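Local coordinates for protein lysine cyclodeaminase (Streptomyces pristinaespiralis, PDB 5YU3) that catalyses the NAD-dependent cyclisation of L-lysine with loss of ammonia, probably giving L-pipecolate, and also recognises L-ornithine and L-2,4-diaminobutyrate, at residues A193-I205 / V218-I230. Residues are numbered along the deposited sequence; the frame is centred on the assembly and turned at random.
With NAD (nicotinamide-adenine-dinucleotide), chain F.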
ATOM      1  N   ALA A 193      14.565   2.553 -36.595  1.00 21.19           N
ATOM      2  CA  ALA A 193      15.819   1.863 -36.871  1.00 22.56           C
ATOM      3  C   ALA A 193      15.859   0.574 -36.068  1.00 24.50           C
ATOM      4  O   ALA A 193      15.390   0.530 -34.923  1.00 22.15           O
ATOM      5  CB  ALA A 193      17.027   2.751 -36.537  1.00 23.14           C
ATOM      6  N   GLU A 194      16.406  -0.478 -36.675  1.00 22.56           N
ATOM      7  CA  GLU A 194      16.443  -1.759 -36.004  1.00 21.77           C
ATOM      8  C   GLU A 194      17.447  -1.723 -34.851  1.00 19.72           C
ATOM      9  O   GLU A 194      18.367  -0.902 -34.838  1.00 22.62           O
ATOM     10  CB  GLU A 194      16.775  -2.869 -37.000  1.00 28.89           C
ATOM     11  CG  GLU A 194      15.499  -3.509 -37.543  1.00 35.28           C
ATOM     12  CD  GLU A 194      15.727  -4.395 -38.739  1.00 44.16           C
ATOM     13  OE1 GLU A 194      16.659  -5.223 -38.702  1.00 45.62           O
ATOM     14  OE2 GLU A 194      14.969  -4.251 -39.722  1.00 47.71           O
ATOM     15  N   PRO A 195      17.264  -2.591 -33.851  1.00 20.31           N
ATOM     16  CA  PRO A 195      18.108  -2.504 -32.645  1.00 20.70           C
ATOM     17  C   PRO A 195      19.600  -2.552 -32.915  1.00 19.99           C
ATOM     18  O   PRO A 195      20.364  -1.858 -32.235  1.00 19.26           O
ATOM     19  CB  PRO A 195      17.632  -3.691 -31.807  1.00 21.34           C
ATOM     20  CG  PRO A 195      16.169  -3.999 -32.395  1.00 22.70           C
ATOM     21  CD  PRO A 195      16.161  -3.597 -33.641  1.00 19.29           C
ATOM     22  N   ALA A 196      20.052  -3.346 -33.894  1.00 21.23           N
ATOM     23  CA  ALA A 196      21.483  -3.390 -34.173  1.00 23.62           C
ATOM     24  C   ALA A 196      21.992  -2.036 -34.657  1.00 21.42           C
ATOM     25  O   ALA A 196      23.100  -1.620 -34.300  1.00 21.21           O
ATOM     26  CB  ALA A 196      21.795  -4.489 -35.197  1.00 24.98           C
ATOM     27  N   ARG A 197      21.186  -1.321 -35.447  1.00 21.28           N
ATOM     28  CA  ARG A 197      21.594   0.010 -35.885  1.00 23.42           C
ATOM     29  C   ARG A 197      21.608   0.986 -34.717  1.00 21.33           C
ATOM     30  O   ARG A 197      22.505   1.831 -34.616  1.00 19.55           O
ATOM     31  CB  ARG A 197      20.669   0.514 -36.998  1.00 26.18           C
ATOM     32  CG  ARG A 197      20.957   1.962 -37.376  1.00 30.79           C
ATOM     33  CD  ARG A 197      20.387   2.403 -38.728  1.00 31.97           C
ATOM     34  NE  ARG A 197      20.832   3.768 -38.992  1.00 37.80           N
ATOM     35  CZ  ARG A 197      20.038   4.804 -39.243  1.00 32.25           C
ATOM     36  NH1 ARG A 197      18.725   4.646 -39.313  1.00 37.11           N
ATOM     37  NH2 ARG A 197      20.570   6.003 -39.444  1.00 37.23           N
ATOM     38  N   ILE A 198      20.623   0.878 -33.824  1.00 19.41           N
ATOM     39  CA  ILE A 198      20.585   1.737 -32.645  1.00 18.30           C
ATOM     40  C   ILE A 198      21.820   1.508 -31.785  1.00 18.74           C
ATOM     41  O   ILE A 198      22.463   2.463 -31.331  1.00 19.18           O
ATOM     42  CB  ILE A 198      19.281   1.488 -31.860  1.00 20.26           C
ATOM     43  CG1 ILE A 198      18.070   1.947 -32.687  1.00 20.16           C
ATOM     44  CG2 ILE A 198      19.321   2.188 -30.499  1.00 18.45           C
ATOM     45  CD1 ILE A 198      16.723   1.524 -32.099  1.00 17.74           C
ATOM     46  N   ALA A 199      22.185   0.238 -31.572  1.00 20.44           N
ATOM     47  CA  ALA A 199      23.386  -0.079 -30.802  1.00 22.14           C
ATOM     48  C   ALA A 199      24.631   0.541 -31.428  1.00 20.89           C
ATOM     49  O   ALA A 199      25.479   1.097 -30.722  1.00 21.14           O
ATOM     50  CB  ALA A 199      23.536  -1.596 -30.680  1.00 22.19           C
ATOM     51  N   ALA A 200      24.740   0.491 -32.760  1.00 22.65           N
ATOM     52  CA  ALA A 200      25.944   0.991 -33.419  1.00 24.88           C
ATOM     53  C   ALA A 200      26.033   2.513 -33.412  1.00 24.24           C
ATOM     54  O   ALA A 200      27.142   3.061 -33.363  1.00 25.42           O
ATOM     55  CB  ALA A 200      26.012   0.476 -34.861  1.00 23.98           C
ATOM     56  N   GLU A 201      24.899   3.220 -33.467  1.00 21.43           N
ATOM     57  CA  GLU A 201      24.928   4.643 -33.775  1.00 20.54           C
ATOM     58  C   GLU A 201      24.573   5.564 -32.615  1.00 23.00           C
ATOM     59  O   GLU A 201      24.899   6.751 -32.681  1.00 22.14           O
ATOM     60  CB  GLU A 201      23.985   4.946 -34.950  1.00 22.28           C
ATOM     61  CG  GLU A 201      24.546   4.501 -36.298  1.00 27.82           C
ATOM     62  CD  GLU A 201      23.642   4.839 -37.476  1.00 34.76           C
ATOM     63  OE1 GLU A 201      23.534   4.006 -38.401  1.00 31.43           O
ATOM     64  OE2 GLU A 201      23.048   5.938 -37.488  1.00 32.28           O
ATOM     65  N   ALA A 202      23.945   5.063 -31.555  1.00 19.05           N
ATOM     66  CA  ALA A 202      23.458   5.955 -30.506  1.00 16.48           C
ATOM     67  C   ALA A 202      24.570   6.368 -29.551  1.00 18.92           C
ATOM     68  O   ALA A 202      25.482   5.592 -29.244  1.00 19.41           O
ATOM     69  CB  ALA A 202      22.323   5.290 -29.721  1.00 19.24           C
ATOM     70  N   ASP A 203      24.473   7.605 -29.060  1.00 18.37           N
ATOM     71  CA  ASP A 203      25.312   8.079 -27.964  1.00 16.83           C
ATOM     72  C   ASP A 203      24.726   7.743 -26.597  1.00 20.38           C
ATOM     73  O   ASP A 203      25.472   7.525 -25.633  1.00 16.77           O
ATOM     74  CB  ASP A 203      25.496   9.594 -28.053  1.00 19.79           C
ATOM     75  CG  ASP A 203      26.137  10.026 -29.354  1.00 26.46           C
ATOM     76  OD1 ASP A 203      27.245   9.528 -29.655  1.00 22.55           O
ATOM     77  OD2 ASP A 203      25.531  10.857 -30.069  1.00 22.87           O
ATOM     78  N   VAL A 204      23.406   7.724 -26.492  1.00 16.69           N
ATOM     79  CA  VAL A 204      22.710   7.356 -25.265  1.00 14.99           C
ATOM     80  C   VAL A 204      21.489   6.548 -25.684  1.00 15.49           C
ATOM     81  O   VAL A 204      20.902   6.807 -26.737  1.00 17.01           O
ATOM     82  CB  VAL A 204      22.346   8.616 -24.447  1.00 15.03           C
ATOM     83  CG1 VAL A 204      21.703   9.657 -25.341  1.00 21.57           C
ATOM     84  CG2 VAL A 204      21.441   8.268 -23.256  1.00 17.00           C
ATOM     85  N   ILE A 205      21.139   5.530 -24.904  1.00 14.45           N
ATOM     86  CA  ILE A 205      19.994   4.677 -25.205  1.00 14.51           C
ATOM     87  C   ILE A 205      19.137   4.594 -23.952  1.00 16.80           C
ATOM     88  O   ILE A 205      19.674   4.532 -22.843  1.00 16.44           O
ATOM     89  CB  ILE A 205      20.427   3.261 -25.656  1.00 16.47           C
ATOM     90  CG1 ILE A 205      21.127   3.317 -27.022  1.00 17.10           C
ATOM     91  CG2 ILE A 205      19.227   2.286 -25.711  1.00 15.89           C
ATOM     92  CD1 ILE A 205      21.810   2.004 -27.426  1.00 18.58           C
ATOM     93  N   VAL A 218      16.553  -6.997 -25.326  1.00 17.36           N
ATOM     94  CA  VAL A 218      15.871  -6.197 -26.342  1.00 18.66           C
ATOM     95  C   VAL A 218      16.856  -5.400 -27.173  1.00 18.83           C
ATOM     96  O   VAL A 218      16.471  -4.835 -28.208  1.00 18.35           O
ATOM     97  CB  VAL A 218      14.851  -5.228 -25.707  1.00 17.60           C
ATOM     98  CG1 VAL A 218      13.899  -5.987 -24.783  1.00 20.49           C
ATOM     99  CG2 VAL A 218      15.572  -4.098 -24.957  1.00 18.52           C
ATOM    100  N   LEU A 219      18.103  -5.291 -26.721  1.00 17.79           N
ATOM    101  CA  LEU A 219      19.211  -4.707 -27.434  1.00 19.59           C
ATOM    102  C   LEU A 219      20.238  -5.810 -27.639  1.00 24.83           C
ATOM    103  O   LEU A 219      20.559  -6.524 -26.679  1.00 23.40           O
ATOM    104  CB  LEU A 219      19.827  -3.550 -26.625  1.00 22.71           C
ATOM    105  CG  LEU A 219      20.923  -2.684 -27.251  1.00 25.22           C
ATOM    106  CD1 LEU A 219      20.328  -1.710 -28.276  1.00 26.16           C
ATOM    107  CD2 LEU A 219      21.661  -1.922 -26.152  1.00 26.73           C
ATOM    108  N   PRO A 220      20.737  -6.017 -28.854  1.00 22.03           N
ATOM    109  CA  PRO A 220      21.636  -7.150 -29.102  1.00 27.82           C
ATOM    110  C   PRO A 220      23.048  -6.897 -28.606  1.00 28.82           C
ATOM    111  O   PRO A 220      23.521  -5.759 -28.542  1.00 27.17           O
ATOM    112  CB  PRO A 220      21.602  -7.295 -30.625  1.00 30.23           C
ATOM    113  CG  PRO A 220      21.191  -5.812 -31.094  1.00 27.81           C
ATOM    114  CD  PRO A 220      20.442  -5.302 -30.150  1.00 27.81           C
ATOM    115  N   ASP A 221      23.721  -7.995 -28.253  1.00 27.36           N
ATOM    116  CA  ASP A 221      25.118  -7.966 -27.818  1.00 30.63           C
ATOM    117  C   ASP A 221      25.986  -7.814 -29.057  1.00 33.45           C
ATOM    118  O   ASP A 221      26.427  -8.793 -29.662  1.00 32.42           O
ATOM    119  CB  ASP A 221      25.474  -9.232 -27.046  1.00 29.43           C
ATOM    120  CG  ASP A 221      26.895  -9.207 -26.492  1.00 32.00           C
ATOM    121  OD1 ASP A 221      27.588  -8.167 -26.607  1.00 32.02           O
ATOM    122  OD2 ASP A 221      27.314 -10.242 -25.937  1.00 35.57           O
ATOM    123  N   THR A 222      26.223  -6.569 -29.449  1.00 32.07           N
ATOM    124  CA  THR A 222      27.024  -6.293 -30.632  1.00 35.76           C
ATOM    125  C   THR A 222      27.783  -4.987 -30.405  1.00 31.48           C
ATOM    126  O   THR A 222      27.859  -4.477 -29.280  1.00 33.63           O
ATOM    127  CB  THR A 222      26.136  -6.270 -31.882  1.00 31.48           C
ATOM    128  OG1 THR A 222      26.864  -5.690 -32.972  1.00 33.42           O
ATOM    129  CG2 THR A 222      24.860  -5.460 -31.627  1.00 36.78           C
ATOM    130  N   GLY A 223      28.368  -4.459 -31.475  1.00 31.05           N
ATOM    131  CA  GLY A 223      29.167  -3.256 -31.385  1.00 29.85           C
ATOM    132  C   GLY A 223      28.375  -2.061 -30.890  1.00 27.82           C
ATOM    133  O   GLY A 223      27.264  -1.807 -31.365  1.00 27.34           O
ATOM    134  N   VAL A 224      28.928  -1.337 -29.919  1.00 25.36           N
ATOM    135  CA  VAL A 224      28.356  -0.086 -29.440  1.00 23.96           C
ATOM    136  C   VAL A 224      29.466   0.955 -29.415  1.00 26.61           C
ATOM    137  O   VAL A 224      30.655   0.633 -29.450  1.00 23.89           O
ATOM    138  CB  VAL A 224      27.719  -0.229 -28.041  1.00 22.69           C
ATOM    139  CG1 VAL A 224      26.563  -1.234 -28.074  1.00 21.86           C
ATOM    140  CG2 VAL A 224      28.771  -0.660 -27.033  1.00 21.84           C
ATOM    141  N   ARG A 225      29.068   2.219 -29.355  1.00 19.85           N
ATOM    142  CA  ARG A 225      30.061   3.274 -29.250  1.00 23.44           C
ATOM    143  C   ARG A 225      30.757   3.209 -27.897  1.00 24.88           C
ATOM    144  O   ARG A 225      30.168   2.809 -26.889  1.00 22.14           O
ATOM    145  CB  ARG A 225      29.409   4.632 -29.452  1.00 26.76           C
ATOM    146  CG  ARG A 225      28.543   4.651 -30.684  1.00 28.82           C
ATOM    147  CD  ARG A 225      29.251   5.337 -31.803  1.00 37.95           C
ATOM    148  NE  ARG A 225      28.999   6.766 -31.748  1.00 36.48           N
ATOM    149  CZ  ARG A 225      28.222   7.413 -32.606  1.00 39.20           C
ATOM    150  NH1 ARG A 225      27.630   6.755 -33.599  1.00 39.28           N
ATOM    151  NH2 ARG A 225      28.045   8.716 -32.476  1.00 32.93           N
ATOM    152  N   GLU A 226      32.030   3.618 -27.889  1.00 23.25           N
ATOM    153  CA  GLU A 226      32.858   3.485 -26.695  1.00 23.48           C
ATOM    154  C   GLU A 226      32.268   4.230 -25.506  1.00 20.38           C
ATOM    155  O   GLU A 226      32.394   3.771 -24.369  1.00 20.46           O
ATOM    156  CB  GLU A 226      34.268   3.999 -26.980  1.00 28.12           C
ATOM    157  CG  GLU A 226      35.261   3.702 -25.863  1.00 33.13           C
ATOM    158  CD  GLU A 226      36.637   4.269 -26.148  1.00 40.07           C
ATOM    159  OE1 GLU A 226      36.805   4.905 -27.217  1.00 44.71           O
ATOM    160  OE2 GLU A 226      37.539   4.096 -25.294  1.00 35.67           O
ATOM    161  N   HIS A 227      31.606   5.357 -25.753  1.00 18.76           N
ATOM    162  CA  HIS A 227      31.093   6.232 -24.702  1.00 18.57           C
ATOM    163  C   HIS A 227      29.627   5.989 -24.373  1.00 21.94           C
ATOM    164  O   HIS A 227      29.060   6.748 -23.579  1.00 17.95           O
ATOM    165  CB  HIS A 227      31.268   7.687 -25.118  1.00 21.04           C
ATOM    166  CG  HIS A 227      30.604   8.015 -26.417  1.00 22.05           C
ATOM    167  ND1 HIS A 227      31.198   7.773 -27.640  1.00 23.44           N
ATOM    168  CD2 HIS A 227      29.382   8.535 -26.689  1.00 20.34           C
ATOM    169  CE1 HIS A 227      30.378   8.146 -28.608  1.00 24.31           C
ATOM    170  NE2 HIS A 227      29.271   8.618 -28.058  1.00 21.23           N
ATOM    171  N   LEU A 228      29.006   4.965 -24.962  1.00 17.32           N
ATOM    172  CA  LEU A 228      27.561   4.766 -24.834  1.00 16.60           C
ATOM    173  C   LEU A 228      27.111   4.758 -23.376  1.00 19.23           C
ATOM    174  O   LEU A 228      27.737   4.124 -22.516  1.00 17.68           O
ATOM    175  CB  LEU A 228      27.152   3.450 -25.511  1.00 16.90           C
ATOM    176  CG  LEU A 228      25.707   2.979 -25.272  1.00 18.24           C
ATOM    177  CD1 LEU A 228      24.698   3.990 -25.854  1.00 15.40           C
ATOM    178  CD2 LEU A 228      25.462   1.604 -25.851  1.00 18.60           C
ATOM    179  N   HIS A 229      26.029   5.484 -23.101  1.00 15.35           N
ATOM    180  CA  HIS A 229      25.307   5.370 -21.839  1.00 13.97           C
ATOM    181  C   HIS A 229      23.916   4.806 -22.088  1.00 14.48           C
ATOM    182  O   HIS A 229      23.202   5.276 -22.981  1.00 15.82           O
ATOM    183  CB  HIS A 229      25.175   6.717 -21.130  1.00 14.31           C
ATOM    184  CG  HIS A 229      24.316   6.630 -19.915  1.00 17.46           C
ATOM    185  ND1 HIS A 229      24.683   5.894 -18.809  1.00 17.28           N
ATOM    186  CD2 HIS A 229      23.082   7.128 -19.650  1.00 15.50           C
ATOM    187  CE1 HIS A 229      23.721   5.961 -17.901  1.00 17.78           C
ATOM    188  NE2 HIS A 229      22.742   6.708 -18.384  1.00 18.79           N
ATOM    189  N   ILE A 230      23.517   3.822 -21.281  1.00 13.88           N
ATOM    190  CA  ILE A 230      22.202   3.202 -21.396  1.00 16.29           C
ATOM    191  C   ILE A 230      21.422   3.470 -20.118  1.00 18.01           C
ATOM    192  O   ILE A 230      21.918   3.190 -19.022  1.00 14.66           O
ATOM    193  CB  ILE A 230      22.289   1.685 -21.631  1.00 15.69           C
ATOM    194  CG1 ILE A 230      23.176   1.360 -22.835  1.00 16.74           C
ATOM    195  CG2 ILE A 230      20.867   1.099 -21.799  1.00 15.80           C
ATOM    196  CD1 ILE A 230      23.372  -0.147 -23.047  1.00 19.22           C
TER
HETATM  197  PA  NAD F 402       4.049   0.601 -22.593  1.00 17.23           P
HETATM  198  O1A NAD F 402       3.177  -0.612 -22.689  1.00 14.49           O
HETATM  199  O2A NAD F 402       3.454   1.978 -22.814  1.00 17.31           O
HETATM  200  O5B NAD F 402       5.226   0.459 -23.681  1.00 16.86           O
HETATM  201  C5B NAD F 402       6.057  -0.707 -23.688  1.00 15.14           C
HETATM  202  C4B NAD F 402       6.458  -0.939 -25.137  1.00 18.06           C
HETATM  203  O4B NAD F 402       7.431  -1.985 -25.195  1.00 17.93           O
HETATM  204  C3B NAD F 402       5.275  -1.415 -25.985  1.00 16.62           C
HETATM  205  O3B NAD F 402       5.045  -0.496 -27.075  1.00 19.53           O
HETATM  206  C2B NAD F 402       5.713  -2.779 -26.493  1.00 17.75           C
HETATM  207  O2B NAD F 402       5.290  -3.067 -27.823  1.00 20.57           O
HETATM  208  C1B NAD F 402       7.219  -2.661 -26.429  1.00 18.05           C
HETATM  209  N9A NAD F 402       7.983  -3.926 -26.406  1.00 17.83           N
HETATM  210  C8A NAD F 402       7.662  -5.095 -25.805  1.00 19.93           C
HETATM  211  N7A NAD F 402       8.656  -6.019 -26.003  1.00 17.46           N
HETATM  212  C5A NAD F 402       9.621  -5.415 -26.737  1.00 17.36           C
HETATM  213  C6A NAD F 402      10.929  -5.784 -27.310  1.00 17.08           C
HETATM  214  N6A NAD F 402      11.443  -7.023 -27.129  1.00 19.49           N
HETATM  215  N1A NAD F 402      11.605  -4.834 -27.995  1.00 18.69           N
HETATM  216  C2A NAD F 402      11.135  -3.589 -28.198  1.00 19.09           C
HETATM  217  N3A NAD F 402       9.945  -3.186 -27.721  1.00 17.27           N
HETATM  218  C4A NAD F 402       9.170  -4.040 -26.996  1.00 18.51           C
HETATM  219  O3  NAD F 402       4.762   0.556 -21.133  1.00 15.95           O
HETATM  220  PN  NAD F 402       5.643   1.702 -20.447  1.00 15.48           P
HETATM  221  O1N NAD F 402       6.426   2.417 -21.523  1.00 15.26           O
HETATM  222  O2N NAD F 402       4.744   2.482 -19.512  1.00 14.77           O
HETATM  223  O5D NAD F 402       6.639   0.846 -19.511  1.00 15.95           O
HETATM  224  C5D NAD F 402       7.735   0.135 -20.089  1.00 17.58           C
HETATM  225  C4D NAD F 402       8.555  -0.503 -18.968  1.00 13.84           C
HETATM  226  O4D NAD F 402       9.022   0.506 -18.072  1.00 15.61           O
HETATM  227  C3D NAD F 402       7.724  -1.455 -18.125  1.00 17.91           C
HETATM  228  O3D NAD F 402       8.555  -2.571 -17.735  1.00 17.09           O
HETATM  229  C2D NAD F 402       7.414  -0.642 -16.887  1.00 15.50           C
HETATM  230  O2D NAD F 402       7.071  -1.450 -15.753  1.00 16.79           O
HETATM  231  C1D NAD F 402       8.724   0.103 -16.734  1.00 16.39           C
HETATM  232  N1N NAD F 402       8.676   1.275 -15.869  1.00 15.63           N
HETATM  233  C2N NAD F 402       9.776   1.574 -15.165  1.00 16.08           C
HETATM  234  C3N NAD F 402       9.805   2.672 -14.317  1.00 16.30           C
HETATM  235  C7N NAD F 402      11.061   2.971 -13.568  1.00 16.72           C
HETATM  236  O7N NAD F 402      11.053   3.773 -12.656  1.00 15.43           O
HETATM  237  N7N NAD F 402      12.195   2.366 -13.962  1.00 14.79           N
HETATM  238  C4N NAD F 402       8.686   3.506 -14.222  1.00 17.82           C
HETATM  239  C5N NAD F 402       7.570   3.183 -14.991  1.00 15.91           C
HETATM  240  C6N NAD F 402       7.586   2.062 -15.822  1.00 16.73           C
HETATM  241  O   HOH W   1      25.593  -2.954 -33.257  1.00 33.25           O
HETATM  242  O   HOH W   2      26.296   2.901 -29.095  1.00 18.68           O
HETATM  243  O   HOH W   3      28.853   4.720 -35.535  1.00 44.95           O
HETATM  244  O   HOH W   4      27.385   8.890 -23.927  1.00 16.55           O
HETATM  245  O   HOH W   5      25.934  11.063 -32.800  1.00 31.30           O
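Val204 and Ile205 pair in parallel with His229 and Ile230, joining two neighbouring strands of the seven-stranded parallel sheet in the Rossmann-type NAD-binding domain, while the loop 218-228 packs along helix 195-201. In the backbone pairing, Ile205 N donates to His229 O at 2.8 Å, and a weak bond runs from His229 N to Asp203 O.

The polar interactions centre on Asp203, whose short carboxylate suits the place just before the strand because it can face two basic residues at once. With CG beside its own backbone N (chi1 -59°), OD1 takes a nearly straight bond of 2.7 Å from His227 NE2 (N-H...O 171°). The donor comes from the anti side, somewhat out of the carboxylate plane, while OD1 itself lies in the plane of the imidazole. A salt bridge of 3.0 Å joins the same OD1 to Arg225 NH2, with guanidinium and carboxylate planes 78° apart. OD2 is held by the backbone amides of His139 and Thr140, at the start of the neighbouring strand 140-144, so both oxygens have partners. Arginine has the length to arch over the helix C-terminus: its CG lies 3.4 Å from Ala200 O, and bends at chi2 and chi3 lay one guanidinium face against Glu201 O.

The apolar interactions use small and branched residues. Ala199 has only a methyl group to place between helix and loop, where its CB meets Leu219 CD1 and Val224 CG1, each at 4.0 Å. Ile205 CG1 packs on Leu228 CD1, and Pro195 CB meets Pro220 CD at 3.6 Å, the ring opening the helix against a ring of the loop. Beyond them, Val218 CG1 reaches the NAD adenine, 3.6 Å from N6A.

A water bridges the helix end and the loop: it donates to Ala199 O and Ala202 O and accepts from Arg225 N.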